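Local coordinates for protein RNA-dependent RNA polymerase (Farallon virus, PDB 6DX5) that carries an OTU-like cysteine protease domain, studied as a viral deubiquitinase, within a large protein that probably acts as an RNA-directed RNA polymerase, at residues G10-T15 and M131-L136; F26-V31 and N167-G172; G62-R65 and E70-G73; I140-V145 and A173-L178. All coordinates share one frame; numbering follows the deposited sequence.

Contact 1 (G10-T15 and M131-L136); sequences GPNLYT and MLASAL
Asn-12 reaches Ala-133 and Ser-134 with its side-chain amide nitrogen, in a bridge made mainly by water. Direct contact is thin: Asn-12 ND2 lies 4.1 Å from Ser-134 OG and 4.4 Å from Ala-133 CB, no hydrogen bond, backbone or side-chain, joins the segments, and only 62 Å² is buried in all. Asn-12 ND2 donates to one water at 2.9 Å, which also bonds Ser-134 OG at 2.9 Å. The same nitrogen donates to a second water at 3.2 Å, which in turn gives a weak bond to the backbone O of Ala-133. Both N-H groups of the amide are thereby used on water, which would restrain its rotation. With CG anti to the backbone N (chi1 -163°), the Asn-12 side chain extends from the turn toward the helix.

Leu-13 N bonds Gly-10 O at 3.0 Å, closing a type II turn with Asn-12 third (phi 60°). Beyond the turn, Asn-12 and Tyr-14 pair through the backbone with Gly-158 and Lys-156. Pro-11 packs on Tyr-80 of the second subunit, while Tyr-63 touches Ser-134. This is the tight type II turn of a beta hairpin, strands 7-10 and 13-16, linked through water to helix 126-136.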
loop_
_atom_site.group_PDB
_atom_site.type_symbol
_atom_site.label_atom_id
_atom_site.label_comp_id
_atom_site.label_asym_id
_atom_site.label_seq_id
_atom_site.Cartn_x
_atom_site.Cartn_y
_atom_site.Cartn_z
ATOM N N GLY A 10 -5.511 -5.282 -5.796
ATOM C CA GLY A 10 -6.059 -5.915 -4.623
ATOM C C GLY A 10 -7.542 -6.084 -4.888
ATOM O O GLY A 10 -8.049 -5.670 -5.944
ATOM N N PRO A 11 -8.275 -6.672 -3.958
ATOM C CA PRO A 11 -9.713 -6.868 -4.208
ATOM C C PRO A 11 -10.400 -5.507 -4.342
ATOM O O PRO A 11 -10.318 -4.647 -3.443
ATOM C CB PRO A 11 -10.177 -7.658 -2.981
ATOM C CG PRO A 11 -8.887 -8.202 -2.325
ATOM C CD PRO A 11 -7.799 -7.224 -2.671
ATOM N N ASN A 12 -11.013 -5.270 -5.522
ATOM C CA ASN A 12 -11.692 -4.009 -5.818
ATOM C C ASN A 12 -10.730 -2.815 -5.736
ATOM O O ASN A 12 -11.152 -1.691 -5.459
ATOM C CB ASN A 12 -12.875 -3.809 -4.846
ATOM C CG ASN A 12 -13.873 -2.772 -5.311
ATOM O OD1 ASN A 12 -14.269 -2.761 -6.469
ATOM N ND2 ASN A 12 -14.270 -1.863 -4.393
ATOM N N LEU A 13 -9.425 -3.015 -5.952
ATOM C CA LEU A 13 -8.421 -1.955 -5.771
ATOM C C LEU A 13 -7.485 -1.897 -6.978
ATOM O O LEU A 13 -6.878 -2.910 -7.359
ATOM C CB LEU A 13 -7.602 -2.179 -4.495
ATOM C CG LEU A 13 -6.300 -1.399 -4.245
ATOM C CD1 LEU A 13 -6.445 0.149 -4.190
ATOM C CD2 LEU A 13 -5.656 -1.905 -2.967
ATOM N N TYR A 14 -7.370 -0.711 -7.560
ATOM C CA TYR A 14 -6.617 -0.476 -8.786
ATOM C C TYR A 14 -5.559 0.586 -8.553
ATOM O O TYR A 14 -5.679 1.445 -7.677
ATOM C CB TYR A 14 -7.525 -0.021 -9.968
ATOM C CG TYR A 14 -8.601 -1.024 -10.272
ATOM C CD1 TYR A 14 -9.768 -1.048 -9.508
ATOM C CD2 TYR A 14 -8.441 -1.975 -11.292
ATOM C CE1 TYR A 14 -10.748 -1.967 -9.752
ATOM C CE2 TYR A 14 -9.421 -2.912 -11.543
ATOM C CZ TYR A 14 -10.564 -2.918 -10.757
ATOM O OH TYR A 14 -11.558 -3.843 -10.965
ATOM N N THR A 15 -4.528 0.522 -9.369
ATOM C CA THR A 15 -3.462 1.491 -9.329
ATOM C C THR A 15 -3.127 1.876 -10.763
ATOM O O THR A 15 -3.514 1.196 -11.722
ATOM C CB THR A 15 -2.234 0.932 -8.592
ATOM O OG1 THR A 15 -1.197 1.928 -8.560
ATOM C CG2 THR A 15 -1.717 -0.344 -9.276
ATOM N N MET A 131 -13.475 0.549 2.805
ATOM C CA MET A 131 -14.750 0.201 3.431
ATOM C C MET A 131 -15.874 1.016 2.819
ATOM O O MET A 131 -16.936 0.474 2.480
ATOM C CB MET A 131 -14.646 0.466 4.931
ATOM C CG MET A 131 -13.584 -0.477 5.623
ATOM S SD MET A 131 -13.373 0.019 7.326
ATOM C CE MET A 131 -11.870 -0.970 7.795
ATOM N N LEU A 132 -15.641 2.337 2.690
ATOM C CA LEU A 132 -16.647 3.244 2.173
ATOM C C LEU A 132 -17.011 2.881 0.744
ATOM O O LEU A 132 -18.181 2.949 0.368
ATOM C CB LEU A 132 -16.096 4.665 2.221
ATOM C CG LEU A 132 -15.987 5.201 3.647
ATOM C CD1 LEU A 132 -15.222 6.572 3.612
ATOM C CD2 LEU A 132 -17.449 5.367 4.146
ATOM N N ALA A 133 -16.009 2.510 -0.076
ATOM C CA ALA A 133 -16.279 2.177 -1.467
ATOM C C ALA A 133 -17.228 0.984 -1.559
ATOM O O ALA A 133 -18.207 1.017 -2.321
ATOM C CB ALA A 133 -14.973 1.870 -2.205
ATOM N N SER A 134 -16.993 -0.048 -0.737
ATOM C CA SER A 134 -17.885 -1.199 -0.722
ATOM C C SER A 134 -19.192 -0.869 -0.017
ATOM O O SER A 134 -20.269 -1.249 -0.486
ATOM C CB SER A 134 -17.205 -2.387 -0.043
ATOM O OG SER A 134 -16.046 -2.772 -0.760
ATOM N N ALA A 135 -19.121 -0.204 1.144
ATOM C CA ALA A 135 -20.358 0.078 1.878
ATOM C C ALA A 135 -21.324 0.868 1.012
ATOM O O ALA A 135 -22.514 0.580 0.990
ATOM C CB ALA A 135 -20.062 0.880 3.159
ATOM N N LEU A 136 -20.835 1.892 0.296
ATOM C CA LEU A 136 -21.756 2.785 -0.416
ATOM C C LEU A 136 -21.854 2.457 -1.894
ATOM O O LEU A 136 -22.592 3.131 -2.599
ATOM C CB LEU A 136 -21.340 4.253 -0.259
ATOM C CG LEU A 136 -21.212 4.676 1.193
ATOM C CD1 LEU A 136 -20.416 5.977 1.333
ATOM C CD2 LEU A 136 -22.631 4.818 1.774
HETATM O O HOH W 1 -16.873 -0.068 -5.032
HETATM O O HOH W 2 -13.550 -1.678 -1.632
#

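Contact 2 (F26-V31 and N167-G172); sequences FERIRV and NIVRCG
Phe-26 and Asn-167, with Arg-28 and Val-169 further along, link two strands of one mixed beta sheet that are not immediate neighbours: strand 174-180 runs between 26-29 and 166-171. The nearest CA pairs, 9.0 Å for Phe-26 with Asn-167 and 7.9 Å for Arg-28 with Val-169, fit that spacing, and no hydrogen bond crosses directly.

The tight part is the buried first pair. Phe-26 meets the amide obliquely through CE1 and CZ, Phe-26 CE1 lying 3.6 Å from Asn-167 CG and Phe-26 CZ 3.8 Å from Asn-167 OD1. The two side chains run nearly perpendicular, with ring and amide planes 52° apart, so they do not stack flat. The amide is fixed at both ends: its OD1 accepts from Trp-143 NE1, and its ND2 donates to Val-162 O. Trp-143 also meets the Phe-26 ring, which packs on Leu-178 as well.

The second pair is looser and nearer the surface. It rests on one aliphatic approach, Arg-28 CG to Val-169 CG1 at 4.0 Å. Bends at chi2 (-98°) and chi3 (-68°) carry the Arg-28 guanidinium round to Asp-176, where NH1 makes a salt bridge with OD1. Beyond it lies the exposed Arg-30, whose NH1 sits 3.7 Å above the plane of the Arg-28 guanidinium, over its centre.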
loop_
_atom_site.group_PDB
_atom_site.type_symbol
_atom_site.label_atom_id
_atom_site.label_comp_id
_atom_site.label_asym_id
_atom_site.label_seq_id
_atom_site.Cartn_x
_atom_site.Cartn_y
_atom_site.Cartn_z
ATOM N N PHE A 26 -8.606 19.455 -11.740
ATOM C CA PHE A 26 -9.449 19.501 -10.560
ATOM C C PHE A 26 -9.323 20.836 -9.848
ATOM O O PHE A 26 -8.265 21.476 -9.843
ATOM C CB PHE A 26 -9.086 18.447 -9.531
ATOM C CG PHE A 26 -9.174 17.031 -10.017
ATOM C CD1 PHE A 26 -10.363 16.313 -9.879
ATOM C CD2 PHE A 26 -8.056 16.389 -10.550
ATOM C CE1 PHE A 26 -10.451 14.987 -10.304
ATOM C CE2 PHE A 26 -8.138 15.039 -10.961
ATOM C CZ PHE A 26 -9.352 14.352 -10.842
ATOM N N GLU A 27 -10.401 21.226 -9.199
ATOM C CA GLU A 27 -10.312 22.230 -8.161
ATOM C C GLU A 27 -10.203 21.465 -6.841
ATOM O O GLU A 27 -10.796 20.408 -6.680
ATOM C CB GLU A 27 -11.511 23.186 -8.217
ATOM C CG GLU A 27 -12.570 22.922 -7.228
ATOM C CD GLU A 27 -13.632 24.017 -7.155
ATOM O OE1 GLU A 27 -14.542 24.034 -7.991
ATOM O OE2 GLU A 27 -13.541 24.862 -6.263
ATOM N N ARG A 28 -9.328 21.915 -5.972
ATOM C CA ARG A 28 -9.075 21.252 -4.705
ATOM C C ARG A 28 -9.789 22.036 -3.602
ATOM O O ARG A 28 -9.725 23.285 -3.571
ATOM C CB ARG A 28 -7.563 21.216 -4.451
ATOM C CG ARG A 28 -7.184 20.542 -3.117
ATOM C CD ARG A 28 -6.957 21.570 -2.058
ATOM N NE ARG A 28 -5.751 22.314 -2.427
ATOM C CZ ARG A 28 -4.539 21.919 -2.058
ATOM N NH1 ARG A 28 -4.452 20.835 -1.292
ATOM N NH2 ARG A 28 -3.450 22.585 -2.421
ATOM N N ILE A 29 -10.497 21.333 -2.726
ATOM C CA ILE A 29 -11.241 21.958 -1.630
ATOM C C ILE A 29 -10.586 21.504 -0.334
ATOM O O ILE A 29 -10.535 20.308 -0.038
ATOM C CB ILE A 29 -12.737 21.609 -1.655
ATOM C CG1 ILE A 29 -13.372 22.072 -2.974
ATOM C CG2 ILE A 29 -13.465 22.303 -0.517
ATOM C CD1 ILE A 29 -13.392 21.013 -4.029
ATOM N N ARG A 30 -10.013 22.457 0.396
ATOM C CA ARG A 30 -9.324 22.162 1.654
ATOM C C ARG A 30 -10.307 21.860 2.773
ATOM O O ARG A 30 -11.313 22.555 2.916
ATOM C CB ARG A 30 -8.462 23.360 2.058
ATOM C CG ARG A 30 -7.436 23.745 1.030
ATOM C CD ARG A 30 -6.543 24.856 1.578
ATOM N NE ARG A 30 -5.662 25.405 0.544
ATOM C CZ ARG A 30 -4.426 24.973 0.327
ATOM N NH1 ARG A 30 -3.941 23.966 1.050
ATOM N NH2 ARG A 30 -3.687 25.546 -0.595
ATOM N N VAL A 31 -9.999 20.839 3.591
ATOM C CA VAL A 31 -10.814 20.490 4.758
ATOM C C VAL A 31 -9.949 20.710 5.984
ATOM O O VAL A 31 -8.743 20.895 5.870
ATOM C CB VAL A 31 -11.359 19.048 4.703
ATOM C CG1 VAL A 31 -12.180 18.874 3.403
ATOM C CG2 VAL A 31 -10.199 18.080 4.705
ATOM N N ASN A 167 -12.988 11.904 -5.862
ATOM C CA ASN A 167 -11.542 12.045 -6.023
ATOM C C ASN A 167 -11.006 12.773 -4.797
ATOM O O ASN A 167 -11.507 13.859 -4.431
ATOM C CB ASN A 167 -11.193 12.840 -7.299
ATOM C CG ASN A 167 -11.404 12.041 -8.562
ATOM O OD1 ASN A 167 -10.537 11.252 -8.973
ATOM N ND2 ASN A 167 -12.580 12.202 -9.170
ATOM N N ILE A 168 -9.971 12.214 -4.185
ATOM C CA ILE A 168 -9.404 12.800 -2.980
ATOM C C ILE A 168 -7.916 12.930 -3.208
ATOM O O ILE A 168 -7.316 12.060 -3.841
ATOM C CB ILE A 168 -9.757 11.913 -1.778
ATOM C CG1 ILE A 168 -11.294 11.943 -1.602
ATOM C CG2 ILE A 168 -8.978 12.302 -0.520
ATOM C CD1 ILE A 168 -11.764 11.359 -0.361
ATOM N N VAL A 169 -7.324 14.056 -2.780
ATOM C CA VAL A 169 -5.886 14.241 -2.924
ATOM C C VAL A 169 -5.266 14.026 -1.557
ATOM O O VAL A 169 -5.851 14.390 -0.535
ATOM C CB VAL A 169 -5.541 15.636 -3.481
ATOM C CG1 VAL A 169 -6.073 16.744 -2.555
ATOM C CG2 VAL A 169 -4.042 15.817 -3.648
ATOM N N ARG A 170 -4.076 13.447 -1.533
ATOM C CA ARG A 170 -3.384 13.157 -0.290
ATOM C C ARG A 170 -1.982 13.718 -0.397
ATOM O O ARG A 170 -1.221 13.325 -1.299
ATOM C CB ARG A 170 -3.298 11.653 -0.026
ATOM C CG ARG A 170 -2.582 11.356 1.298
ATOM C CD ARG A 170 -2.274 9.892 1.481
ATOM N NE ARG A 170 -2.021 9.641 2.898
ATOM C CZ ARG A 170 -1.962 8.433 3.468
ATOM N NH1 ARG A 170 -2.113 7.325 2.722
ATOM N NH2 ARG A 170 -1.754 8.343 4.776
ATOM N N CYS A 171 -1.614 14.594 0.544
ATOM C CA CYS A 171 -0.271 15.180 0.570
ATOM C C CYS A 171 0.339 14.853 1.926
ATOM O O CYS A 171 -0.087 15.414 2.942
ATOM C CB CYS A 171 -0.323 16.691 0.318
ATOM S SG CYS A 171 1.399 17.376 0.030
ATOM N N GLY A 172 1.272 13.898 1.957
ATOM C CA GLY A 172 1.712 13.293 3.212
ATOM C C GLY A 172 0.571 12.687 4.039
ATOM O O GLY A 172 -0.137 11.738 3.638
#

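Contact 3 (G62-R65 and E70-G73); sequences GYAR and ECHG
Ala-64 and Cys-71 bring the backbones closest, 6.5 Å between CA atoms, where Cys-71 holds the N-cap position before helix 72-86 and forms the centre of an inverse gamma turn, with a weak bond from His-72 N to Glu-70 O at 3.0 Å. The Cys-71 sulfur fills the angle between two residues of the preceding helix. Its SG lies 3.8 Å from Ala-64 CA and 4.0 Å from Ala-64 CB, while the Tyr-63 ring approaches through CE1, 3.9 Å from the same sulfur. The sulfur-aromatic contact is oblique, with SG 5.0 Å from the ring centroid and 69° off its normal.

The contact closes the corner between two consecutive helices: a short connection leads from helix 53-66 into helix 72-86, and the cysteine at the start of the second packs back on the end of the first. A chi1 of 177° swings the Tyr-63 ring away from its backbone N and past Cys-71, until OH touches Glu-70 CB at 3.5 Å. The Glu-70 carboxylate, bent away at chi2 and standing 88° to the ring plane, makes a weak hydrogen bond through OE2 to Tyr-80 OH of the second subunit. Elsewhere the Tyr-63 ring packs on helix 126-136 and stacks with His-67.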
loop_
_atom_site.group_PDB
_atom_site.type_symbol
_atom_site.label_atom_id
_atom_site.label_comp_id
_atom_site.label_asym_id
_atom_site.label_seq_id
_atom_site.Cartn_x
_atom_site.Cartn_y
_atom_site.Cartn_z
ATOM N N GLY A 62 -19.220 0.739 10.812
ATOM C CA GLY A 62 -20.348 -0.197 10.841
ATOM C C GLY A 62 -20.205 -1.243 9.747
ATOM O O GLY A 62 -20.473 -2.424 9.958
ATOM N N TYR A 63 -19.749 -0.809 8.564
ATOM C CA TYR A 63 -19.428 -1.739 7.497
ATOM C C TYR A 63 -18.393 -2.765 7.955
ATOM O O TYR A 63 -18.518 -3.968 7.643
ATOM C CB TYR A 63 -18.935 -0.970 6.247
ATOM C CG TYR A 63 -18.511 -1.903 5.140
ATOM C CD1 TYR A 63 -17.163 -2.302 5.014
ATOM C CD2 TYR A 63 -19.455 -2.460 4.292
ATOM C CE1 TYR A 63 -16.765 -3.217 4.035
ATOM C CE2 TYR A 63 -19.073 -3.385 3.307
ATOM C CZ TYR A 63 -17.712 -3.740 3.184
ATOM O OH TYR A 63 -17.324 -4.659 2.212
ATOM N N ALA A 64 -17.333 -2.311 8.637
ATOM C CA ALA A 64 -16.310 -3.260 9.074
ATOM C C ALA A 64 -16.861 -4.301 10.063
ATOM O O ALA A 64 -16.491 -5.475 9.993
ATOM C CB ALA A 64 -15.142 -2.514 9.688
ATOM N N ARG A 65 -17.750 -3.901 10.984
ATOM C CA ARG A 65 -18.345 -4.846 11.936
ATOM C C ARG A 65 -19.082 -5.964 11.206
ATOM O O ARG A 65 -19.074 -7.121 11.629
ATOM C CB ARG A 65 -19.325 -4.141 12.880
ATOM C CG ARG A 65 -18.690 -3.200 13.897
ATOM C CD ARG A 65 -19.676 -2.685 14.993
ATOM N NE ARG A 65 -19.065 -1.567 15.719
ATOM C CZ ARG A 65 -19.191 -0.280 15.367
ATOM N NH1 ARG A 65 -19.955 0.060 14.326
ATOM N NH2 ARG A 65 -18.578 0.679 16.071
ATOM N N GLU A 70 -14.047 -8.598 4.274
ATOM C CA GLU A 70 -13.838 -7.845 3.041
ATOM C C GLU A 70 -12.990 -6.602 3.274
ATOM O O GLU A 70 -12.659 -5.899 2.311
ATOM C CB GLU A 70 -15.190 -7.458 2.402
ATOM C CG GLU A 70 -16.119 -8.646 2.161
ATOM C CD GLU A 70 -15.408 -9.776 1.405
ATOM O OE1 GLU A 70 -15.334 -10.919 1.963
ATOM O OE2 GLU A 70 -14.880 -9.512 0.282
ATOM N N CYS A 71 -12.606 -6.336 4.525
ATOM C CA CYS A 71 -11.788 -5.173 4.869
ATOM C C CYS A 71 -10.325 -5.560 4.733
ATOM O O CYS A 71 -9.584 -5.666 5.721
ATOM C CB CYS A 71 -12.107 -4.687 6.275
ATOM S SG CYS A 71 -13.821 -4.218 6.345
ATOM N N HIS A 72 -9.909 -5.751 3.466
ATOM C CA HIS A 72 -8.628 -6.395 3.206
ATOM C C HIS A 72 -7.470 -5.599 3.777
ATOM O O HIS A 72 -6.567 -6.179 4.382
ATOM C CB HIS A 72 -8.463 -6.630 1.716
ATOM C CG HIS A 72 -9.480 -7.572 1.188
ATOM N ND1 HIS A 72 -9.380 -8.939 1.364
ATOM C CD2 HIS A 72 -10.661 -7.352 0.570
ATOM C CE1 HIS A 72 -10.437 -9.526 0.831
ATOM N NE2 HIS A 72 -11.228 -8.584 0.337
ATOM N N GLY A 73 -7.475 -4.272 3.604
ATOM C CA GLY A 73 -6.382 -3.473 4.141
ATOM C C GLY A 73 -6.290 -3.594 5.656
ATOM O O GLY A 73 -5.249 -3.948 6.204
#

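Contact 4 (I140-V145 and A173-L178); sequences IVIWNV and AHFDAL
Two strands on either side of strand 166-171, in the mixed beta sheet of the OTU-like cysteine protease domain, make this contact: Ile-142 and Trp-143 on one, Phe-175 and Leu-178 on the other. The CA atoms of Ile-142 and Phe-175 are 8.9 Å apart, and the two strands share no backbone bond, since strand 166-171 pairs with each of them in between. Side chains bridge the gap instead, and all four are buried.

The tighter pair is Trp-143 with Leu-178. One methyl does the touching: Leu-178 CD1 approaches the five-membered ring obliquely, 3.6 Å from Trp-143 CD1, and the two side chains cross at about a right angle. Leu-178 has CG opposite its carbonyl carbon (chi1 -65°), which carries CD1 to the indole. The indole is further confined by Val-141 CG1, which lies 3.2 Å above one face, offset toward the rim. The lighter pair brings Ile-142 CG2 to the edge of the Phe-175 ring, near its plane, 4.2 Å from Phe-175 CE1.

Beside this packing, His-174 NE2 donates to Asp-176 OD2 at 2.8 Å with an N-H...O angle of 143°, the donor standing 52° out of the carboxylate plane. Val-31 N bonds the same oxygen, so two donors hold it. His-174 also touches Cys-37; OTU-family proteases pair a cysteine with a histidine, so this meeting is consistent with the active-site region.

Helix 37-47 packs on the side of Phe-175, with Phe-38 meeting that ring edge-to-face; Val-151 and Val-154 of strand 151-157 touch Trp-143, and Ile-22 from a loop reaches Leu-178.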
loop_
_atom_site.group_PDB
_atom_site.type_symbol
_atom_site.label_atom_id
_atom_site.label_comp_id
_atom_site.label_asym_id
_atom_site.label_seq_id
_atom_site.Cartn_x
_atom_site.Cartn_y
_atom_site.Cartn_z
ATOM N N ILE A 140 -13.757 5.475 -5.057
ATOM C CA ILE A 140 -12.962 6.531 -4.433
ATOM C C ILE A 140 -11.571 6.464 -5.040
ATOM O O ILE A 140 -10.970 5.377 -5.095
ATOM C CB ILE A 140 -12.914 6.384 -2.899
ATOM C CG1 ILE A 140 -14.300 6.459 -2.364
ATOM C CG2 ILE A 140 -12.080 7.540 -2.232
ATOM C CD1 ILE A 140 -14.416 6.032 -0.861
ATOM N N VAL A 141 -11.071 7.615 -5.505
ATOM C CA VAL A 141 -9.740 7.715 -6.081
ATOM C C VAL A 141 -8.872 8.520 -5.132
ATOM O O VAL A 141 -9.272 9.599 -4.706
ATOM C CB VAL A 141 -9.787 8.378 -7.464
ATOM C CG1 VAL A 141 -8.446 8.391 -8.053
ATOM C CG2 VAL A 141 -10.797 7.631 -8.362
ATOM N N ILE A 142 -7.690 7.997 -4.792
ATOM C CA ILE A 142 -6.749 8.676 -3.906
ATOM C C ILE A 142 -5.555 9.090 -4.754
ATOM O O ILE A 142 -4.835 8.238 -5.282
ATOM C CB ILE A 142 -6.272 7.796 -2.746
ATOM C CG1 ILE A 142 -7.438 7.110 -2.014
ATOM C CG2 ILE A 142 -5.419 8.652 -1.784
ATOM C CD1 ILE A 142 -8.182 8.015 -1.150
ATOM N N TRP A 143 -5.331 10.386 -4.894
ATOM C CA TRP A 143 -4.203 10.890 -5.669
ATOM C C TRP A 143 -3.118 11.313 -4.679
ATOM O O TRP A 143 -3.321 12.242 -3.891
ATOM C CB TRP A 143 -4.609 12.088 -6.546
ATOM C CG TRP A 143 -5.720 11.861 -7.513
ATOM C CD1 TRP A 143 -7.059 11.900 -7.243
ATOM C CD2 TRP A 143 -5.592 11.500 -8.897
ATOM N NE1 TRP A 143 -7.776 11.615 -8.381
ATOM C CE2 TRP A 143 -6.898 11.360 -9.406
ATOM C CE3 TRP A 143 -4.499 11.297 -9.753
ATOM C CZ2 TRP A 143 -7.158 11.002 -10.747
ATOM C CZ3 TRP A 143 -4.752 10.963 -11.102
ATOM C CH2 TRP A 143 -6.071 10.787 -11.567
ATOM N N ASN A 144 -1.984 10.639 -4.709
ATOM C CA ASN A 144 -0.882 11.005 -3.842
ATOM C C ASN A 144 -0.021 12.016 -4.585
ATOM O O ASN A 144 0.520 11.710 -5.658
ATOM C CB ASN A 144 -0.065 9.763 -3.462
ATOM C CG ASN A 144 -0.920 8.678 -2.831
ATOM O OD1 ASN A 144 -1.209 7.645 -3.461
ATOM N ND2 ASN A 144 -1.399 8.937 -1.638
ATOM N N VAL A 145 0.167 13.185 -4.004
ATOM C CA VAL A 145 0.884 14.233 -4.703
ATOM C C VAL A 145 2.056 14.723 -3.869
ATOM O O VAL A 145 2.118 14.530 -2.648
ATOM C CB VAL A 145 -0.051 15.386 -5.028
ATOM C CG1 VAL A 145 -1.209 14.887 -5.869
ATOM C CG2 VAL A 145 -0.493 16.041 -3.703
ATOM N N ALA A 173 0.411 13.196 5.251
ATOM C CA ALA A 173 -0.655 12.700 6.108
ATOM C C ALA A 173 -1.996 13.362 5.814
ATOM O O ALA A 173 -3.014 12.885 6.308
ATOM C CB ALA A 173 -0.312 12.928 7.583
ATOM N N HIS A 174 -2.043 14.418 4.995
ATOM C CA HIS A 174 -3.252 15.215 4.907
ATOM C C HIS A 174 -4.074 14.895 3.655
ATOM O O HIS A 174 -3.539 14.824 2.555
ATOM C CB HIS A 174 -2.918 16.730 4.948
ATOM C CG HIS A 174 -4.146 17.572 4.989
ATOM N ND1 HIS A 174 -4.998 17.572 6.067
ATOM C CD2 HIS A 174 -4.772 18.295 4.026
ATOM C CE1 HIS A 174 -6.057 18.332 5.800
ATOM N NE2 HIS A 174 -5.946 18.781 4.564
ATOM N N PHE A 175 -5.398 14.808 3.814
ATOM C CA PHE A 175 -6.319 14.575 2.704
ATOM C C PHE A 175 -7.177 15.813 2.474
ATOM O O PHE A 175 -7.666 16.409 3.436
ATOM C CB PHE A 175 -7.265 13.381 2.974
ATOM C CG PHE A 175 -6.568 12.041 3.154
ATOM C CD1 PHE A 175 -6.468 11.145 2.078
ATOM C CD2 PHE A 175 -6.122 11.619 4.411
ATOM C CE1 PHE A 175 -5.890 9.864 2.223
ATOM C CE2 PHE A 175 -5.506 10.337 4.587
ATOM C CZ PHE A 175 -5.397 9.452 3.481
ATOM N N ASP A 176 -7.386 16.198 1.197
ATOM C CA ASP A 176 -8.387 17.208 0.810
ATOM C C ASP A 176 -9.299 16.627 -0.285
ATOM O O ASP A 176 -9.002 15.570 -0.873
ATOM C CB ASP A 176 -7.716 18.506 0.295
ATOM C CG ASP A 176 -7.068 19.339 1.407
ATOM O OD1 ASP A 176 -5.959 19.910 1.144
ATOM O OD2 ASP A 176 -7.690 19.497 2.531
ATOM N N ALA A 177 -10.393 17.347 -0.605
ATOM C CA ALA A 177 -11.322 16.907 -1.650
ATOM C C ALA A 177 -10.909 17.478 -2.997
ATOM O O ALA A 177 -10.272 18.534 -3.053
ATOM C CB ALA A 177 -12.746 17.342 -1.308
ATOM N N LEU A 178 -11.262 16.775 -4.088
ATOM C CA LEU A 178 -11.046 17.256 -5.473
ATOM C C LEU A 178 -12.364 17.239 -6.242
ATOM O O LEU A 178 -13.096 16.255 -6.183
ATOM C CB LEU A 178 -10.061 16.373 -6.253
ATOM C CG LEU A 178 -8.610 16.317 -5.790
ATOM C CD1 LEU A 178 -7.843 15.306 -6.572
ATOM C CD2 LEU A 178 -7.972 17.721 -5.912
#

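In the fold
Contacts 2 and 4 interlock in one sheet, their centres about 5 Å apart: strand 140-145 neighbours 166-171, strand 174-180 neighbours 26-29, and Arg-170 N lies 2.8 Å from Trp-143 O, a probable hydrogen bond. Contact 1 joins the other end of that sheet, near its 7-10 edge, to helix 126-136 and meets contact 4 where Leu-132 CB packs on Ile-140 CD1 at 3.8 Å. Contact 3 lies about 10 Å from contact 1 between centres and touches it through Ser-134 CB and Tyr-63 OH, 3.2 Å apart; from contact 2 it is about 24 Å away. A bound dithiothreitol, probably from crystallisation, sits about 6 Å from the side chain of Asn-167 in contact 2.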